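Local coordinates for protein N-(5'-phosphoribosyl)anthranilate isomerase (Thermococcus kodakarensis, PDB 5LHF) that catalyses the isomerisation of N-(5-phospho-beta-D-ribosyl)anthranilate to 1-(2-carboxyphenylamino)-1-deoxy-D-ribulose 5-phosphate, the third step of tryptophan biosynthesis from chorismate, at residues A[3-8]-A[24-29]; A[18-23]-A[51-56]; A[30-35]-A[59-64]; A[105-110]-A[135-140]. All coordinates share one frame; numbering follows the deposited sequence.

Contact 1: A[3-8]-A[24-29]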
loop_
_atom_site.group_PDB
_atom_site.type_symbol
_atom_site.label_atom_id
_atom_site.label_comp_id
_atom_site.label_asym_id
_atom_site.label_seq_id
_atom_site.Cartn_x
_atom_site.Cartn_y
_atom_site.Cartn_z
ATOM N N VAL A 3 -0.116 15.533 -3.944
ATOM C CA VAL A 3 0.257 14.130 -3.809
ATOM C C VAL A 3 0.950 13.699 -5.096
ATOM O O VAL A 3 0.454 13.958 -6.199
ATOM C CB VAL A 3 -0.984 13.265 -3.521
ATOM C CG1 VAL A 3 -0.602 11.808 -3.398
ATOM C CG2 VAL A 3 -1.678 13.723 -2.245
ATOM N N GLU A 4 2.109 13.055 -4.966
ATOM C CA GLU A 4 2.869 12.700 -6.156
ATOM C C GLU A 4 2.706 11.249 -6.581
ATOM O O GLU A 4 3.076 10.907 -7.713
ATOM C CB GLU A 4 4.361 12.994 -5.948
ATOM C CG GLU A 4 4.754 14.486 -5.830
ATOM C CD GLU A 4 4.044 15.461 -6.783
ATOM O OE1 GLU A 4 3.356 15.051 -7.744
ATOM O OE2 GLU A 4 4.189 16.685 -6.563
ATOM N N PHE A 5 2.162 10.393 -5.727
ATOM C CA PHE A 5 2.151 8.962 -5.984
ATOM C C PHE A 5 0.763 8.421 -5.683
ATOM O O PHE A 5 0.226 8.655 -4.602
ATOM C CB PHE A 5 3.214 8.266 -5.123
ATOM C CG PHE A 5 3.196 6.759 -5.193
ATOM C CD1 PHE A 5 3.903 6.089 -6.182
ATOM C CD2 PHE A 5 2.534 6.011 -4.222
ATOM C CE1 PHE A 5 3.909 4.711 -6.230
ATOM C CE2 PHE A 5 2.546 4.621 -4.256
ATOM C CZ PHE A 5 3.235 3.968 -5.263
ATOM N N VAL A 6 0.172 7.721 -6.641
ATOM C CA VAL A 6 -1.128 7.090 -6.446
ATOM C C VAL A 6 -0.999 5.620 -6.799
ATOM O O VAL A 6 -0.562 5.283 -7.904
ATOM C CB VAL A 6 -2.220 7.739 -7.311
ATOM C CG1 VAL A 6 -3.559 7.036 -7.067
ATOM C CG2 VAL A 6 -2.289 9.250 -7.041
ATOM N N LYS A 7 -1.387 4.751 -5.870
ATOM C CA LYS A 7 -1.340 3.311 -6.077
ATOM C C LYS A 7 -2.754 2.772 -5.943
ATOM O O LYS A 7 -3.453 3.110 -4.984
ATOM C CB LYS A 7 -0.400 2.642 -5.076
ATOM C CG LYS A 7 -0.421 1.112 -5.133
ATOM C CD LYS A 7 0.727 0.502 -4.298
ATOM C CE LYS A 7 0.510 -0.988 -4.050
ATOM N NZ LYS A 7 -0.394 -1.249 -2.871
ATOM N N ILE A 8 -3.201 1.994 -6.930
ATOM C CA ILE A 8 -4.486 1.302 -6.851
ATOM C C ILE A 8 -4.180 -0.176 -6.683
ATOM O O ILE A 8 -3.653 -0.827 -7.600
ATOM C CB ILE A 8 -5.375 1.547 -8.080
ATOM C CG1 ILE A 8 -5.746 3.036 -8.193
ATOM C CG2 ILE A 8 -6.626 0.680 -7.998
ATOM C CD1 ILE A 8 -6.439 3.413 -9.505
ATOM N N ALA A 24 -2.927 5.112 -12.471
ATOM C CA ALA A 24 -2.132 5.022 -11.252
ATOM C C ALA A 24 -0.639 5.031 -11.556
ATOM O O ALA A 24 -0.199 4.613 -12.626
ATOM C CB ALA A 24 -2.479 3.749 -10.454
ATOM N N ASP A 25 0.146 5.504 -10.588
ATOM C CA ASP A 25 1.594 5.358 -10.692
ATOM C C ASP A 25 2.070 3.943 -10.396
ATOM O O ASP A 25 3.168 3.575 -10.827
ATOM C CB ASP A 25 2.263 6.337 -9.745
ATOM C CG ASP A 25 1.882 7.762 -10.052
ATOM O OD1 ASP A 25 2.258 8.217 -11.143
ATOM O OD2 ASP A 25 1.212 8.413 -9.216
ATOM N N ALA A 26 1.270 3.150 -9.683
ATOM C CA ALA A 26 1.646 1.799 -9.293
ATOM C C ALA A 26 0.377 1.025 -8.989
ATOM O O ALA A 26 -0.672 1.609 -8.699
ATOM C CB ALA A 26 2.574 1.775 -8.066
ATOM N N THR A 27 0.491 -0.295 -9.036
ATOM C CA THR A 27 -0.609 -1.159 -8.631
ATOM C C THR A 27 -0.032 -2.292 -7.786
ATOM O O THR A 27 1.141 -2.274 -7.394
ATOM C CB THR A 27 -1.396 -1.641 -9.863
ATOM O OG1 THR A 27 -2.607 -2.290 -9.438
ATOM C CG2 THR A 27 -0.563 -2.592 -10.714
ATOM N N GLY A 28 -0.881 -3.252 -7.454
ATOM C CA GLY A 28 -0.481 -4.340 -6.580
ATOM C C GLY A 28 -1.348 -5.552 -6.809
ATOM O O GLY A 28 -2.534 -5.432 -7.129
ATOM N N VAL A 29 -0.751 -6.735 -6.634
ATOM C CA VAL A 29 -1.486 -7.989 -6.728
ATOM C C VAL A 29 -1.259 -8.778 -5.441
ATOM O O VAL A 29 -0.120 -8.909 -4.980
ATOM C CB VAL A 29 -1.085 -8.797 -7.985
ATOM C CG1 VAL A 29 0.424 -9.112 -7.997
ATOM C CG2 VAL A 29 -1.877 -10.084 -8.027
#
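Asp-25 grips the backbone of Val-6 at both of its polar atoms. Its OD2 turns the lone pair facing away from OD1 to Val-6 N, at 2.9 Å, while its own N donates to Val-6 O at 2.8 Å in the carbonyl plane. CG lies anti to the carbonyl carbon (chi1 -59°), which folds the short carboxylate back along strand 5-8. Were Asp-25 an alanine, Val-6 N would probably lose its side-chain acceptor, though the bond from the backbone N at this position could remain. Ala-26 suits its place by being small: Ala-26 CB touches the far end of the Phe-5 ring, 3.6 Å from CZ, and Ala-26 O receives Ile-8 N at 3.1 Å. Ile-8 lies on the other side of the sheet, its CG1 resting 4.0 Å from Ala-24 CB, among side chains of helices 14-20 and 196-207. Its carbonyl O takes the hydroxyl of Thr-27, OG1, at 2.6 Å, with the donor nearly in line with C=O. Lys-7 lies beside Ala-26, and its amine is salt-bridged to Asp-183 and hydrogen-bonded to Gln-80. Two parallel neighbours joined through helix 14-20 make the first beta-alpha-beta unit of a TIM barrel.

Contact 2: A[18-23]-A[51-56]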
loop_
_atom_site.group_PDB
_atom_site.type_symbol
_atom_site.label_atom_id
_atom_site.label_comp_id
_atom_site.label_asym_id
_atom_site.label_seq_id
_atom_site.Cartn_x
_atom_site.Cartn_y
_atom_site.Cartn_z
ATOM N N ARG A 18 -5.171 -3.349 -16.859
ATOM C CA ARG A 18 -5.114 -2.362 -17.935
ATOM C C ARG A 18 -5.893 -1.089 -17.592
ATOM O O ARG A 18 -5.509 0.012 -18.013
ATOM C CB ARG A 18 -5.646 -2.976 -19.229
ATOM C CG ARG A 18 -4.789 -4.115 -19.757
ATOM C CD ARG A 18 -3.348 -3.671 -19.949
ATOM N NE ARG A 18 -2.559 -4.667 -20.679
ATOM C CZ ARG A 18 -1.253 -4.863 -20.497
ATOM N NH1 ARG A 18 -0.596 -4.154 -19.588
ATOM N NH2 ARG A 18 -0.609 -5.788 -21.205
ATOM N N LEU A 19 -7.005 -1.219 -16.861
ATOM C CA LEU A 19 -7.760 -0.045 -16.443
ATOM C C LEU A 19 -6.946 0.814 -15.487
ATOM O O LEU A 19 -6.765 2.014 -15.712
ATOM C CB LEU A 19 -9.076 -0.467 -15.787
ATOM C CG LEU A 19 -9.863 0.662 -15.123
ATOM C CD1 LEU A 19 -10.145 1.732 -16.200
ATOM C CD2 LEU A 19 -11.157 0.133 -14.470
ATOM N N VAL A 20 -6.424 0.200 -14.425
ATOM C CA VAL A 20 -5.630 0.919 -13.431
ATOM C C VAL A 20 -4.416 1.591 -14.066
ATOM O O VAL A 20 -3.990 2.664 -13.624
ATOM C CB VAL A 20 -5.233 -0.065 -12.312
ATOM C CG1 VAL A 20 -4.085 0.468 -11.477
ATOM C CG2 VAL A 20 -6.445 -0.364 -11.453
ATOM N N GLU A 21 -3.837 0.978 -15.102
ATOM C CA GLU A 21 -2.619 1.507 -15.705
ATOM C C GLU A 21 -2.838 2.845 -16.396
ATOM O O GLU A 21 -1.866 3.565 -16.646
ATOM C CB GLU A 21 -2.054 0.500 -16.706
ATOM C CG GLU A 21 -1.485 -0.735 -16.017
ATOM C CD GLU A 21 -0.808 -1.674 -16.975
ATOM O OE1 GLU A 21 0.138 -2.365 -16.546
ATOM O OE2 GLU A 21 -1.231 -1.734 -18.145
ATOM N N ARG A 22 -4.084 3.195 -16.702
ATOM C CA ARG A 22 -4.353 4.480 -17.331
ATOM C C ARG A 22 -4.340 5.626 -16.334
ATOM O O ARG A 22 -4.349 6.795 -16.750
ATOM C CB ARG A 22 -5.693 4.418 -18.059
ATOM C CG ARG A 22 -5.692 3.412 -19.197
ATOM C CD ARG A 22 -6.618 3.826 -20.330
ATOM N NE ARG A 22 -8.016 3.910 -19.912
ATOM C CZ ARG A 22 -8.813 2.859 -19.757
ATOM N NH1 ARG A 22 -8.353 1.632 -19.981
ATOM N NH2 ARG A 22 -10.070 3.042 -19.380
ATOM N N TYR A 23 -4.286 5.321 -15.032
ATOM C CA TYR A 23 -4.420 6.338 -14.002
ATOM C C TYR A 23 -3.339 6.300 -12.934
ATOM O O TYR A 23 -2.893 7.367 -12.504
ATOM C CB TYR A 23 -5.796 6.218 -13.329
ATOM C CG TYR A 23 -6.948 6.339 -14.301
ATOM C CD1 TYR A 23 -7.491 5.204 -14.915
ATOM C CD2 TYR A 23 -7.482 7.579 -14.623
ATOM C CE1 TYR A 23 -8.545 5.313 -15.801
ATOM C CE2 TYR A 23 -8.536 7.694 -15.512
ATOM C CZ TYR A 23 -9.061 6.566 -16.095
ATOM O OH TYR A 23 -10.112 6.688 -16.976
ATOM N N ALA A 51 2.263 -6.173 -16.756
ATOM C CA ALA A 51 2.106 -4.821 -16.229
ATOM C C ALA A 51 3.056 -3.823 -16.894
ATOM O O ALA A 51 4.221 -4.127 -17.174
ATOM C CB ALA A 51 2.316 -4.809 -14.711
ATOM N N GLU A 52 2.549 -2.618 -17.148
ATOM C CA GLU A 52 3.361 -1.555 -17.721
ATOM C C GLU A 52 3.668 -0.433 -16.729
ATOM O O GLU A 52 4.337 0.534 -17.104
ATOM C CB GLU A 52 2.675 -1.008 -18.990
ATOM C CG GLU A 52 2.647 -2.058 -20.100
ATOM C CD GLU A 52 1.862 -1.634 -21.331
ATOM O OE1 GLU A 52 1.786 -2.446 -22.288
ATOM O OE2 GLU A 52 1.315 -0.507 -21.336
ATOM N N ILE A 53 3.202 -0.536 -15.486
ATOM C CA ILE A 53 3.639 0.312 -14.368
ATOM C C ILE A 53 4.179 -0.590 -13.258
ATOM O O ILE A 53 3.951 -1.809 -13.287
ATOM C CB ILE A 53 2.494 1.193 -13.830
ATOM C CG1 ILE A 53 1.431 0.328 -13.147
ATOM C CG2 ILE A 53 1.900 2.072 -14.943
ATOM C CD1 ILE A 53 0.205 1.121 -12.661
ATOM N N PRO A 54 4.879 -0.054 -12.257
ATOM C CA PRO A 54 5.313 -0.901 -11.140
ATOM C C PRO A 54 4.131 -1.628 -10.515
ATOM O O PRO A 54 3.080 -1.036 -10.259
ATOM C CB PRO A 54 5.947 0.100 -10.168
ATOM C CG PRO A 54 6.474 1.170 -11.051
ATOM C CD PRO A 54 5.457 1.304 -12.171
ATOM N N ILE A 55 4.289 -2.931 -10.296
ATOM C CA ILE A 55 3.223 -3.718 -9.688
ATOM C C ILE A 55 3.790 -4.440 -8.469
ATOM O O ILE A 55 4.725 -5.246 -8.587
ATOM C CB ILE A 55 2.571 -4.692 -10.686
ATOM C CG1 ILE A 55 1.498 -5.546 -9.989
ATOM C CG2 ILE A 55 3.618 -5.539 -11.434
ATOM C CD1 ILE A 55 0.597 -6.295 -10.958
ATOM N N TYR A 56 3.251 -4.127 -7.299
ATOM C CA TYR A 56 3.728 -4.737 -6.064
ATOM C C TYR A 56 3.132 -6.122 -5.866
ATOM O O TYR A 56 1.927 -6.317 -6.037
ATOM C CB TYR A 56 3.374 -3.838 -4.873
ATOM C CG TYR A 56 4.229 -2.596 -4.832
ATOM C CD1 TYR A 56 3.925 -1.489 -5.621
ATOM C CD2 TYR A 56 5.344 -2.541 -4.016
ATOM C CE1 TYR A 56 4.728 -0.359 -5.598
ATOM C CE2 TYR A 56 6.140 -1.441 -3.976
ATOM C CZ TYR A 56 5.834 -0.342 -4.759
ATOM O OH TYR A 56 6.678 0.753 -4.692
HETATM O O HOH W 1 2.557 -5.468 -21.632
#
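Glu-21 reaches across to the chain leaving helix 41-50 and takes the amide of Glu-52 on its OE1. The bond from Glu-52 N is almost straight (172°) and very short in the model, 2.5 Å, so its exact length is doubtful. Glu-21 is extended beyond CG, which carries the carboxylate the whole way over, with OE1 3.2 Å from Ala-51 CA. Beneath it the apolar part closes up: CD1 of Ile-53 lies 4.2 Å from Glu-21 CG and, more loosely, 4.5 Å from Val-20 CG1. A branched isoleucine suits this inner side, where it covers the aliphatic stem of the glutamate. The outer side is slacker. Arg-18 NH1 lies 4.0 Å from Glu-52 OE1, a long ion pair in which the oxygen is well out of the guanidinium plane, and water 1 bridges Arg-18 NH2 and Glu-52 OE1. Arg-18 NH1 makes its short salt bridge within its own segment, 2.9 Å to Glu-21 OE2 on the syn side, and also bonds Met-50 O. Glu-21 OE2 and Glu-52 OE2 are 4.3 Å apart, so the arginine charge probably offsets their mutual repulsion and would favour the ionised form of both acids.

Contact 3: A[30-35]-A[59-64]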
loop_
_atom_site.group_PDB
_atom_site.type_symbol
_atom_site.label_atom_id
_atom_site.label_comp_id
_atom_site.label_asym_id
_atom_site.label_seq_id
_atom_site.Cartn_x
_atom_site.Cartn_y
_atom_site.Cartn_z
ATOM N N VAL A 30 -2.345 -9.280 -4.846
ATOM C CA VAL A 30 -2.300 -9.858 -3.504
ATOM C C VAL A 30 -2.162 -11.375 -3.604
ATOM O O VAL A 30 -2.898 -12.028 -4.351
ATOM C CB VAL A 30 -3.551 -9.474 -2.693
ATOM C CG1 VAL A 30 -3.527 -10.157 -1.308
ATOM C CG2 VAL A 30 -3.661 -7.941 -2.570
ATOM N N VAL A 31 -1.212 -11.933 -2.855
ATOM C CA VAL A 31 -1.003 -13.376 -2.798
ATOM C C VAL A 31 -0.847 -13.797 -1.344
ATOM O O VAL A 31 -0.457 -13.006 -0.483
ATOM C CB VAL A 31 0.237 -13.836 -3.610
ATOM C CG1 VAL A 31 0.080 -13.529 -5.102
ATOM C CG2 VAL A 31 1.536 -13.231 -3.041
ATOM N N ASN A 32 -1.136 -15.074 -1.087
ATOM C CA ASN A 32 -0.866 -15.708 0.204
ATOM C C ASN A 32 -1.225 -14.784 1.372
ATOM O O ASN A 32 -0.402 -14.474 2.233
ATOM C CB ASN A 32 0.603 -16.161 0.290
ATOM C CG ASN A 32 0.962 -17.228 -0.759
ATOM O OD1 ASN A 32 0.115 -18.012 -1.175
ATOM N ND2 ASN A 32 2.229 -17.268 -1.166
ATOM N N SER A 33 -2.476 -14.314 1.368
ATOM C CA SER A 33 -2.980 -13.408 2.395
ATOM C C SER A 33 -4.468 -13.656 2.599
ATOM O O SER A 33 -5.167 -14.136 1.700
ATOM C CB SER A 33 -2.790 -11.927 2.016
ATOM O OG SER A 33 -1.442 -11.622 1.695
ATOM N N ARG A 34 -4.944 -13.300 3.798
ATOM C CA ARG A 34 -6.370 -13.140 4.059
ATOM C C ARG A 34 -6.910 -11.949 3.272
ATOM O O ARG A 34 -6.863 -10.812 3.760
ATOM C CB ARG A 34 -6.625 -12.931 5.558
ATOM C CG ARG A 34 -6.060 -14.022 6.455
ATOM C CD ARG A 34 -6.103 -13.634 7.934
ATOM N NE ARG A 34 -5.641 -14.752 8.757
ATOM C CZ ARG A 34 -5.385 -14.676 10.060
ATOM N NH1 ARG A 34 -5.550 -13.525 10.712
ATOM N NH2 ARG A 34 -4.965 -15.756 10.710
ATOM N N SER A 35 -7.415 -12.185 2.063
ATOM C CA SER A 35 -7.868 -11.079 1.225
ATOM C C SER A 35 -8.850 -11.578 0.175
ATOM O O SER A 35 -8.642 -12.636 -0.425
ATOM C CB SER A 35 -6.678 -10.397 0.539
ATOM O OG SER A 35 -7.099 -9.495 -0.470
ATOM N N SER A 59 1.588 -8.957 0.214
ATOM C CA SER A 59 1.297 -10.133 1.027
ATOM C C SER A 59 1.547 -9.879 2.505
ATOM O O SER A 59 2.359 -9.034 2.898
ATOM C CB SER A 59 2.119 -11.341 0.575
ATOM O OG SER A 59 1.705 -12.514 1.280
ATOM N N THR A 60 0.865 -10.680 3.318
ATOM C CA THR A 60 1.097 -10.735 4.752
ATOM C C THR A 60 2.026 -11.873 5.145
ATOM O O THR A 60 2.201 -12.123 6.343
ATOM C CB THR A 60 -0.230 -10.888 5.486
ATOM O OG1 THR A 60 -0.877 -12.073 5.009
ATOM C CG2 THR A 60 -1.122 -9.678 5.217
ATOM N N MET A 61 2.606 -12.574 4.168
ATOM C CA MET A 61 3.616 -13.583 4.455
ATOM C C MET A 61 4.610 -13.070 5.484
ATOM O O MET A 61 5.013 -11.904 5.454
ATOM C CB MET A 61 4.346 -13.983 3.174
ATOM C CG MET A 61 3.585 -14.994 2.360
ATOM S SD MET A 61 4.404 -15.363 0.814
ATOM C CE MET A 61 4.391 -13.795 -0.061
ATOM N N LYS A 62 4.993 -13.954 6.405
ATOM C CA LYS A 62 5.760 -13.579 7.585
ATOM C C LYS A 62 7.240 -13.937 7.506
ATOM O O LYS A 62 8.049 -13.279 8.168
ATOM C CB LYS A 62 5.155 -14.243 8.832
ATOM C CG LYS A 62 3.659 -13.998 9.013
ATOM C CD LYS A 62 3.118 -14.651 10.280
ATOM C CE LYS A 62 3.753 -14.053 11.529
ATOM N NZ LYS A 62 3.476 -12.595 11.679
ATOM N N THR A 63 7.617 -14.939 6.711
ATOM C CA THR A 63 8.954 -15.508 6.771
ATOM C C THR A 63 9.691 -15.362 5.445
ATOM O O THR A 63 9.082 -15.279 4.374
ATOM C CB THR A 63 8.919 -16.998 7.175
ATOM O OG1 THR A 63 8.498 -17.808 6.064
ATOM C CG2 THR A 63 7.977 -17.215 8.331
ATOM N N PHE A 64 11.020 -15.331 5.536
ATOM C CA PHE A 64 11.838 -15.218 4.332
ATOM C C PHE A 64 11.561 -16.328 3.320
ATOM O O PHE A 64 11.421 -16.023 2.122
ATOM C CB PHE A 64 13.319 -15.185 4.722
ATOM C CG PHE A 64 14.249 -15.141 3.541
ATOM C CD1 PHE A 64 14.729 -16.314 2.971
ATOM C CD2 PHE A 64 14.647 -13.927 3.011
ATOM C CE1 PHE A 64 15.579 -16.279 1.889
ATOM C CE2 PHE A 64 15.490 -13.876 1.928
ATOM C CZ PHE A 64 15.961 -15.062 1.362
HETATM O O HOH W 2 0.121 -14.680 5.071
HETATM O O HOH W 3 -3.377 -12.222 6.054
#
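Ser-59 and Ser-33 approach the carbonyl of Val-31 from opposite faces of its plane, each donating its hydroxyl. Ser-59 OG is 2.8 Å from Val-31 O, and Ser-33 OG, from its own segment, stands at the same 2.8 Å from that oxygen, above the plane and not on a lone pair. Each hydroxyl also accepts. Met-61 N gives its hydrogen to Ser-59 OG, two residues back, at 3.0 Å, which makes an ST turn; Thr-60 N gives its own to Ser-33 OG, likewise at 3.0 Å. Serine suits both places because a small hydroxyl can donate and accept at once beside a tight backbone. With an alanine in place of Ser-33, Thr-60 N would probably lose this acceptor and Val-31 O one of its two hydroxyl donors. The two segments are the loops after strands 26-30 and 55-59, at the C-terminal ends of adjacent barrel strands, the rim that in TIM barrels carries the active site. Asn-32, in a left-handed backbone conformation that asparagine tolerates well, crosses Met-61 at a slant: its ND2 points at SD, 3.5 Å away, in a weak hydrogen bond, and its CB packs on Met-61 CG. The bend at chi3 (-63°) carries Met-61 CE round to Val-31 CG2, 4.2 Å off; Val-31 also touches Leu-41 and Ala-44 of helix 41-50. On the outer side Thr-60 OG1, which its first torsion (chi1 58°) sets between the backbone N and the carbonyl carbon, meets two waters: water 2 donates to Asn-32 O, and water 3 accepts from Arg-34 N.

Contact 4: A[105-110]-A[135-140]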
loop_
_atom_site.group_PDB
_atom_site.type_symbol
_atom_site.label_atom_id
_atom_site.label_comp_id
_atom_site.label_asym_id
_atom_site.label_seq_id
_atom_site.Cartn_x
_atom_site.Cartn_y
_atom_site.Cartn_z
ATOM N N PHE A 105 2.745 -0.401 7.745
ATOM C CA PHE A 105 2.691 -0.296 9.198
ATOM C C PHE A 105 1.264 0.000 9.632
ATOM O O PHE A 105 0.617 0.893 9.078
ATOM C CB PHE A 105 3.608 0.821 9.722
ATOM C CG PHE A 105 5.067 0.575 9.492
ATOM C CD1 PHE A 105 5.827 -0.107 10.432
ATOM C CD2 PHE A 105 5.683 1.021 8.333
ATOM C CE1 PHE A 105 7.176 -0.334 10.219
ATOM C CE2 PHE A 105 7.032 0.799 8.119
ATOM C CZ PHE A 105 7.781 0.121 9.067
ATOM N N MET A 106 0.784 -0.725 10.636
ATOM C CA MET A 106 -0.478 -0.356 11.260
ATOM C C MET A 106 -0.278 0.895 12.110
ATOM O O MET A 106 0.775 1.091 12.723
ATOM C CB MET A 106 -1.014 -1.500 12.118
ATOM C CG MET A 106 -1.472 -2.724 11.335
ATOM S SD MET A 106 -2.031 -4.070 12.406
ATOM C CE MET A 106 -0.535 -4.402 13.339
ATOM N N VAL A 107 -1.284 1.761 12.122
ATOM C CA VAL A 107 -1.210 2.961 12.953
ATOM C C VAL A 107 -1.643 2.592 14.369
ATOM O O VAL A 107 -2.816 2.255 14.588
ATOM C CB VAL A 107 -2.073 4.094 12.381
ATOM C CG1 VAL A 107 -1.922 5.334 13.238
ATOM C CG2 VAL A 107 -1.696 4.364 10.934
ATOM N N PRO A 108 -0.741 2.630 15.349
ATOM C CA PRO A 108 -1.104 2.199 16.704
ATOM C C PRO A 108 -2.144 3.112 17.334
ATOM O O PRO A 108 -2.222 4.307 17.036
ATOM C CB PRO A 108 0.224 2.271 17.473
ATOM C CG PRO A 108 1.296 2.356 16.426
ATOM C CD PRO A 108 0.670 3.039 15.251
ATOM N N ARG A 109 -2.942 2.536 18.229
ATOM C CA ARG A 109 -3.936 3.274 19.002
ATOM C C ARG A 109 -3.750 2.997 20.488
ATOM O O ARG A 109 -4.688 2.638 21.203
ATOM C CB ARG A 109 -5.354 2.916 18.564
ATOM C CG ARG A 109 -5.769 3.490 17.204
ATOM C CD ARG A 109 -7.120 2.917 16.791
ATOM N NE ARG A 109 -7.573 3.402 15.495
ATOM C CZ ARG A 109 -8.780 3.159 14.997
ATOM N NH1 ARG A 109 -9.646 2.436 15.695
ATOM N NH2 ARG A 109 -9.124 3.644 13.809
ATOM N N GLU A 110 -2.519 3.153 20.969
ATOM C CA GLU A 110 -2.176 2.830 22.346
ATOM C C GLU A 110 -2.272 4.027 23.289
ATOM O O GLU A 110 -2.079 3.862 24.499
ATOM C CB GLU A 110 -0.765 2.239 22.408
ATOM C CG GLU A 110 -0.567 1.013 21.537
ATOM C CD GLU A 110 -1.632 -0.042 21.765
ATOM O OE1 GLU A 110 -2.010 -0.267 22.935
ATOM O OE2 GLU A 110 -2.093 -0.647 20.773
ATOM N N LEU A 135 1.348 3.685 5.500
ATOM C CA LEU A 135 0.655 3.761 6.782
ATOM C C LEU A 135 -0.784 3.301 6.570
ATOM O O LEU A 135 -1.560 3.960 5.868
ATOM C CB LEU A 135 0.707 5.180 7.366
ATOM C CG LEU A 135 2.082 5.747 7.738
ATOM C CD1 LEU A 135 1.978 7.102 8.461
ATOM C CD2 LEU A 135 2.859 4.754 8.581
ATOM N N ASP A 136 -1.142 2.183 7.186
ATOM C CA ASP A 136 -2.459 1.574 7.017
ATOM C C ASP A 136 -3.371 2.025 8.160
ATOM O O ASP A 136 -3.259 1.529 9.284
ATOM C CB ASP A 136 -2.318 0.056 6.976
ATOM C CG ASP A 136 -3.595 -0.635 6.560
ATOM O OD1 ASP A 136 -3.773 -1.803 6.942
ATOM O OD2 ASP A 136 -4.425 -0.014 5.860
ATOM N N THR A 137 -4.293 2.939 7.867
ATOM C CA THR A 137 -5.177 3.523 8.871
ATOM C C THR A 137 -6.418 2.656 9.098
ATOM O O THR A 137 -6.852 1.910 8.219
ATOM C CB THR A 137 -5.605 4.929 8.455
ATOM O OG1 THR A 137 -6.362 4.857 7.243
ATOM C CG2 THR A 137 -4.389 5.807 8.226
ATOM N N GLY A 138 -7.002 2.786 10.292
ATOM C CA GLY A 138 -8.104 1.946 10.725
ATOM C C GLY A 138 -9.471 2.580 10.536
ATOM O O GLY A 138 -9.635 3.577 9.823
ATOM N N VAL A 139 -10.473 2.001 11.210
ATOM C CA VAL A 139 -11.871 2.380 10.995
ATOM C C VAL A 139 -12.504 2.955 12.258
ATOM O O VAL A 139 -11.828 3.158 13.270
ATOM C CB VAL A 139 -12.687 1.179 10.485
ATOM C CG1 VAL A 139 -12.129 0.707 9.156
ATOM C CG2 VAL A 139 -12.689 0.035 11.526
ATOM N N GLY A 140 -13.808 3.240 12.199
ATOM C CA GLY A 140 -14.494 3.697 13.392
ATOM C C GLY A 140 -14.024 5.073 13.848
ATOM O O GLY A 140 -13.377 5.830 13.112
HETATM O O HOH W 4 -4.347 0.461 11.498
#
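Arg-109 brings the edge of its guanidinium to the carbonyl of Val-139, which lies near the plane of the group. The contact prolongs the parallel pairing of strands 100-106 and 132-136 in a TIM barrel, a beta-alpha-beta unit joined through helix 114-126. Arg-109 NH2 makes the shorter and straighter bond, 2.8 Å to Val-139 O at 163°, and NH1 adds a weak one to the same oxygen at 3.3 Å. Gly-138 sits obliquely against the flat group; a residue without a CB suits this spot, since a CB here would collide with Arg-109 NH2. Asp-146 on helix 143-156 forms a salt bridge with NH2, and the arginine also touches His-145. The other flat group, the ring of Phe-105, turns away from 135-140 and packs on Leu-124 of helix 114-126, leaving its CB to meet Leu-135 CD2 at 4.2 Å. Phe-105 and Leu-135, both large and apolar, face the layer of helices, whereas Met-106 and Asp-136 share the other face. Asp-136 N donates to Phe-105 O at 2.9 Å and nearly straight, 174°. Beyond the strand ends the two chains separate, the CA distance rising to 5.7 Å between Val-107 and Thr-137. Val-107 CG2, anti to the carbonyl carbon, packs against the carbonyl of Asp-136, 3.6 Å from its O, and against the methyl of Thr-137. Val-107 N makes a weak bond to Asp-136 O at 3.5 Å, and water 4 bridges the same two atoms, accepting weakly from Val-107 N and donating to Asp-136 O at 2.7 Å.

Contacts 1 and 4 pair adjacent strands within the one eight-stranded barrel, on opposite sides of the chain's centre, their centres about 20 Å apart. Contact 2 lies about 8 Å from contact 1, centre to centre, and touches it where strands 26-30 and 55-59 pair; it brings the end of helix 14-20 against the turn entering strand 55-59. Those same two strands run on into the loops of contact 3, whose centre is about 20 Å from that of contact 1. Along the chain contact 1 closes before contacts 3 and 4 open, whereas contact 2 alternates with both 1 and 3. Contact 2 thus lies at the entry to strand 55-59, contact 3 at both strands' exits.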